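PDB 2B5W: glucose 1-dehydrogenase from Haloferax mediterranei, which catalyses the zinc-dependent oxidation of D-glucose and several other aldose sugars, passing electrons to NAD(+) or, preferably, NADP(+). Local coordinates for residues Glu200-Asp212 with Asp222-Glu234. The protein carries 1 engineered substitution. Numbering follows the deposited sequence.
With NAP (NADP nicotinamide-adenine-dinucleotide phosphate), chain I.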
# COMPACT_ATOMS: atom_id res chain seq x y z
N GLU A 200 2.96 -17.05 -13.42
CA GLU A 200 2.94 -17.76 -14.71
C GLU A 200 3.61 -16.95 -15.80
O GLU A 200 4.25 -17.52 -16.69
CB GLU A 200 1.48 -18.07 -15.09
CG GLU A 200 0.77 -18.96 -14.07
CD GLU A 200 -0.69 -19.20 -14.41
OE1 GLU A 200 -1.14 -18.78 -15.50
OE2 GLU A 200 -1.38 -19.83 -13.58
N ASN A 201 3.45 -15.63 -15.77
CA ASN A 201 3.91 -14.74 -16.84
C ASN A 201 4.74 -13.61 -16.26
O ASN A 201 4.28 -12.87 -15.39
CB ASN A 201 2.73 -14.16 -17.62
CG ASN A 201 1.89 -15.23 -18.23
OD1 ASN A 201 0.71 -15.39 -17.88
ND2 ASN A 201 2.48 -16.00 -19.09
N LEU A 202 6.00 -13.55 -16.68
CA LEU A 202 6.95 -12.57 -16.19
C LEU A 202 7.40 -11.57 -17.28
O LEU A 202 7.58 -11.93 -18.45
CB LEU A 202 8.18 -13.29 -15.61
CG LEU A 202 7.94 -14.29 -14.51
CD1 LEU A 202 9.25 -15.07 -14.25
CD2 LEU A 202 7.38 -13.64 -13.28
N TYR A 203 7.67 -10.35 -16.85
CA TYR A 203 7.99 -9.22 -17.73
C TYR A 203 9.06 -8.39 -17.06
O TYR A 203 9.08 -8.29 -15.84
CB TYR A 203 6.73 -8.42 -17.95
CG TYR A 203 5.61 -9.19 -18.60
CD1 TYR A 203 4.72 -9.93 -17.84
CD2 TYR A 203 5.39 -9.13 -19.98
CE1 TYR A 203 3.68 -10.64 -18.39
CE2 TYR A 203 4.34 -9.83 -20.54
CZ TYR A 203 3.50 -10.60 -19.76
OH TYR A 203 2.45 -11.30 -20.30
N CYS A 204 9.96 -7.78 -17.82
CA CYS A 204 10.98 -6.91 -17.25
C CYS A 204 11.23 -5.72 -18.18
O CYS A 204 11.41 -5.89 -19.36
CB CYS A 204 12.27 -7.65 -16.95
SG CYS A 204 13.58 -6.69 -16.24
N LEU A 205 11.18 -4.52 -17.60
CA LEU A 205 11.33 -3.26 -18.34
C LEU A 205 12.78 -2.81 -18.38
O LEU A 205 13.46 -2.72 -17.35
CB LEU A 205 10.52 -2.17 -17.65
CG LEU A 205 10.32 -0.86 -18.44
CD1 LEU A 205 9.15 -1.02 -19.38
CD2 LEU A 205 10.11 0.32 -17.47
N GLY A 206 13.24 -2.43 -19.57
CA GLY A 206 14.55 -1.83 -19.77
C GLY A 206 14.47 -0.85 -20.94
O GLY A 206 13.38 -0.62 -21.45
N ARG A 207 15.61 -0.37 -21.39
CA ARG A 207 15.68 0.58 -22.50
C ARG A 207 16.98 0.37 -23.30
O ARG A 207 17.65 1.32 -23.67
CB ARG A 207 15.50 2.01 -22.00
CG ARG A 207 16.46 2.49 -21.00
CD ARG A 207 16.14 3.89 -20.49
NE ARG A 207 17.09 4.29 -19.48
CZ ARG A 207 17.03 5.43 -18.80
NH1 ARG A 207 16.03 6.28 -19.02
NH2 ARG A 207 17.96 5.71 -17.89
N ARG A 208 17.29 -0.90 -23.52
CA ARG A 208 18.49 -1.34 -24.24
C ARG A 208 18.19 -1.80 -25.64
O ARG A 208 17.14 -2.40 -25.93
CB ARG A 208 19.15 -2.51 -23.52
CG ARG A 208 19.58 -2.21 -22.10
CD ARG A 208 20.67 -1.20 -21.99
NE ARG A 208 20.98 -0.83 -20.61
CZ ARG A 208 21.70 -1.58 -19.79
NH1 ARG A 208 22.23 -2.72 -20.19
NH2 ARG A 208 21.93 -1.16 -18.54
N ASP A 209 19.19 -1.55 -26.50
CA ASP A 209 19.24 -2.19 -27.82
C ASP A 209 19.98 -3.51 -27.73
O ASP A 209 20.99 -3.62 -27.02
CB ASP A 209 19.97 -1.28 -28.85
CG ASP A 209 19.39 0.12 -28.92
OD1 ASP A 209 18.16 0.25 -29.08
OD2 ASP A 209 20.09 1.14 -28.83
N ARG A 210 19.54 -4.46 -28.55
CA ARG A 210 20.26 -5.71 -28.77
C ARG A 210 21.55 -5.45 -29.58
O ARG A 210 21.60 -4.50 -30.38
CB ARG A 210 19.36 -6.69 -29.50
CG ARG A 210 18.07 -7.08 -28.78
CD ARG A 210 17.12 -7.84 -29.66
NE ARG A 210 15.84 -8.02 -28.98
CZ ARG A 210 15.54 -9.00 -28.18
NH1 ARG A 210 16.40 -9.98 -27.94
NH2 ARG A 210 14.37 -8.98 -27.56
N PRO A 211 22.62 -6.23 -29.34
CA PRO A 211 22.68 -7.30 -28.35
C PRO A 211 23.04 -6.70 -26.97
O PRO A 211 23.84 -5.77 -26.85
CB PRO A 211 23.85 -8.17 -28.85
CG PRO A 211 24.78 -7.16 -29.43
CD PRO A 211 23.90 -6.10 -30.05
N ASP A 212 22.44 -7.28 -25.93
CA ASP A 212 22.58 -6.77 -24.56
C ASP A 212 22.43 -7.93 -23.59
O ASP A 212 21.53 -8.76 -23.75
CB ASP A 212 21.52 -5.73 -24.29
CG ASP A 212 21.67 -5.10 -22.95
OD1 ASP A 212 21.14 -5.74 -21.99
OD2 ASP A 212 22.27 -4.01 -22.76
N ASP A 222 12.74 -16.98 -19.49
CA ASP A 222 11.40 -17.08 -20.10
C ASP A 222 10.50 -15.87 -19.79
O ASP A 222 9.28 -15.96 -19.90
CB ASP A 222 10.68 -18.35 -19.67
CG ASP A 222 9.60 -18.77 -20.63
OD1 ASP A 222 9.81 -18.63 -21.85
OD2 ASP A 222 8.52 -19.24 -20.24
N ALA A 223 11.10 -14.73 -19.48
CA ALA A 223 10.35 -13.50 -19.30
C ALA A 223 10.35 -12.67 -20.58
O ALA A 223 11.19 -12.85 -21.46
CB ALA A 223 10.91 -12.69 -18.10
N THR A 224 9.40 -11.76 -20.67
CA THR A 224 9.30 -10.86 -21.80
C THR A 224 10.00 -9.55 -21.51
O THR A 224 9.72 -8.86 -20.50
CB THR A 224 7.83 -10.58 -22.12
OG1 THR A 224 7.17 -11.77 -22.58
CG2 THR A 224 7.70 -9.53 -23.23
N TYR A 225 10.88 -9.15 -22.42
CA TYR A 225 11.58 -7.88 -22.37
C TYR A 225 10.71 -6.76 -22.91
O TYR A 225 10.21 -6.83 -24.04
CB TYR A 225 12.94 -7.94 -23.12
CG TYR A 225 13.58 -6.59 -23.36
CD1 TYR A 225 13.86 -5.71 -22.32
CD2 TYR A 225 13.90 -6.14 -24.66
CE1 TYR A 225 14.43 -4.47 -22.54
CE2 TYR A 225 14.46 -4.92 -24.87
CZ TYR A 225 14.73 -4.06 -23.81
OH TYR A 225 15.31 -2.84 -24.02
N VAL A 226 10.46 -5.77 -22.07
CA VAL A 226 9.66 -4.59 -22.42
C VAL A 226 10.59 -3.40 -22.50
O VAL A 226 11.15 -2.92 -21.52
CB VAL A 226 8.49 -4.35 -21.42
CG1 VAL A 226 7.63 -3.17 -21.89
CG2 VAL A 226 7.67 -5.58 -21.26
N ASP A 227 10.79 -2.91 -23.72
CA ASP A 227 11.59 -1.75 -23.94
C ASP A 227 10.71 -0.53 -23.77
O ASP A 227 9.75 -0.37 -24.51
CB ASP A 227 12.14 -1.81 -25.37
CG ASP A 227 12.99 -0.65 -25.74
OD1 ASP A 227 13.13 0.37 -25.01
OD2 ASP A 227 13.66 -0.69 -26.83
N SER A 228 11.00 0.28 -22.77
CA SER A 228 10.17 1.42 -22.39
C SER A 228 10.13 2.51 -23.45
O SER A 228 9.25 3.36 -23.43
CB SER A 228 10.65 2.02 -21.10
OG SER A 228 11.93 2.59 -21.16
N ARG A 229 11.12 2.51 -24.34
CA ARG A 229 11.13 3.44 -25.49
C ARG A 229 10.06 3.10 -26.52
O ARG A 229 9.62 3.94 -27.30
CB ARG A 229 12.51 3.43 -26.11
CG ARG A 229 13.63 3.87 -25.14
CD ARG A 229 15.00 3.66 -25.67
NE ARG A 229 15.21 2.25 -25.96
CZ ARG A 229 16.24 1.78 -26.65
NH1 ARG A 229 17.18 2.59 -27.09
NH2 ARG A 229 16.32 0.47 -26.86
N GLN A 230 9.64 1.85 -26.54
CA GLN A 230 8.56 1.35 -27.36
C GLN A 230 7.21 1.30 -26.66
O GLN A 230 6.17 1.68 -27.24
CB GLN A 230 8.89 -0.06 -27.81
CG GLN A 230 10.13 -0.16 -28.66
CD GLN A 230 9.98 0.57 -29.97
OE1 GLN A 230 8.93 0.47 -30.62
NE2 GLN A 230 11.00 1.32 -30.35
N THR A 231 7.23 0.78 -25.43
CA THR A 231 6.03 0.55 -24.66
C THR A 231 6.21 1.13 -23.26
O THR A 231 6.85 0.51 -22.42
CB THR A 231 5.76 -0.95 -24.55
OG1 THR A 231 5.65 -1.53 -25.85
CG2 THR A 231 4.40 -1.20 -23.87
N PRO A 232 5.65 2.31 -23.01
CA PRO A 232 5.61 2.87 -21.66
C PRO A 232 4.77 2.02 -20.74
O PRO A 232 3.94 1.26 -21.17
CB PRO A 232 4.95 4.24 -21.85
CG PRO A 232 5.05 4.53 -23.32
CD PRO A 232 5.02 3.22 -24.00
N VAL A 233 5.02 2.18 -19.45
CA VAL A 233 4.40 1.36 -18.43
C VAL A 233 2.87 1.42 -18.56
O VAL A 233 2.20 0.40 -18.48
CB VAL A 233 4.89 1.76 -17.02
CG1 VAL A 233 4.07 1.02 -15.93
CG2 VAL A 233 6.39 1.47 -16.85
N GLU A 234 2.33 2.61 -18.78
CA GLU A 234 0.87 2.76 -18.89
C GLU A 234 0.25 2.02 -20.09
O GLU A 234 -0.94 1.70 -20.09
CB GLU A 234 0.45 4.24 -18.79
CG GLU A 234 0.71 5.08 -20.03
CD GLU A 234 2.05 5.77 -20.03
OE1 GLU A 234 2.96 5.37 -19.26
OE2 GLU A 234 2.20 6.73 -20.83
PA NAP I . 20.87 0.35 -11.49
O1A NAP I . 21.21 1.74 -11.72
O2A NAP I . 22.03 -0.62 -11.76
O5B NAP I . 19.66 -0.11 -12.39
C5B NAP I . 18.59 0.71 -12.75
C4B NAP I . 18.22 0.19 -14.12
O4B NAP I . 16.99 0.78 -14.49
C3B NAP I . 19.26 0.53 -15.21
O3B NAP I . 19.77 -0.62 -15.86
C2B NAP I . 18.49 1.44 -16.17
O2B NAP I . 18.74 1.20 -17.55
C1B NAP I . 17.05 1.10 -15.86
N9A NAP I . 16.18 2.23 -16.12
C8A NAP I . 16.25 3.48 -15.54
N7A NAP I . 15.27 4.24 -16.05
C5A NAP I . 14.59 3.50 -16.99
C6A NAP I . 13.50 3.75 -17.83
N6A NAP I . 12.91 4.96 -17.91
N1A NAP I . 13.05 2.75 -18.66
C2A NAP I . 13.63 1.50 -18.66
N3A NAP I . 14.71 1.24 -17.83
C4A NAP I . 15.16 2.21 -17.01
O3 NAP I . 20.54 0.10 -9.95
PN NAP I . 20.26 -1.27 -9.12
O1N NAP I . 19.55 -2.29 -9.94
O2N NAP I . 21.44 -1.67 -8.28
O5D NAP I . 19.19 -0.45 -8.26
C5D NAP I . 17.90 -0.18 -8.78
C4D NAP I . 17.20 0.90 -7.96
O4D NAP I . 16.97 0.39 -6.65
C3D NAP I . 18.03 2.18 -7.79
O3D NAP I . 17.21 3.33 -7.90
C2D NAP I . 18.60 2.03 -6.38
O2D NAP I . 18.98 3.23 -5.76
C1D NAP I . 17.45 1.32 -5.68
N1N NAP I . 17.81 0.49 -4.52
C2N NAP I . 17.00 0.64 -3.43
C3N NAP I . 17.19 -0.15 -2.34
C7N NAP I . 16.14 -0.04 -1.27
O7N NAP I . 16.51 -0.71 -0.11
N7N NAP I . 15.00 0.66 -1.50
C4N NAP I . 18.23 -1.09 -2.27
C5N NAP I . 19.04 -1.24 -3.39
C6N NAP I . 18.80 -0.46 -4.53
P2B NAP I . 19.93 2.00 -18.37
O1X NAP I . 21.24 1.64 -17.90
O2X NAP I . 19.65 1.58 -19.83
O3X NAP I . 19.71 3.51 -18.21
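Leu202 packs its CB on that of Ala223 as its carbonyl takes the amide of Thr224, the first of five backbone bonds that zip two parallel strands together. Tyr203 lies alongside Thr224, CD2 3.6 Å from Thr224 CB, and its hydroxyl reaches Glu241. On the same face, Leu205 sends CD1 to Val226 CG1 (3.6 Å) and CD2 to Val233 CG2 and the adenine, so a branched apolar residue serves both sheet and cofactor. Gly206 suits the strand end: a CB would press on the Tyr225 ring. With CG between the backbone N and the carbonyl carbon (chi1 58°), Arg207 runs along the adenine, long and flat enough to lay a guanidinium face over N7A while NE and NH2 hold phosphate oxygen O3X. Cutting it back to an alanine here is likely to leave O3X without these two donors and that adenine face without its guanidinium cover. Arg208 grips two other oxygens of the 2'-phosphate, steadied by Asp212; Tyr225 is long enough to carry its OH past Gly206 to Arg208 O (2.7 Å), on a lone pair. Asp209 forms a salt bridge with Arg229, whose NH2 reaches Asp209 OD1 (2.9 Å) from above the carboxylate plane; the same guanidinium grips Asp227 side-on, NE on OD1 and NH2 on OD2. Ser228 OG, short and polar, donates to adenine N1A. These strands and helix 213-220 form a Rossmann beta-alpha-beta unit, 224-227 at the sheet's edge, 201-206 paired inward with 175-179, and helix 253-262 against Leu205 and Val233.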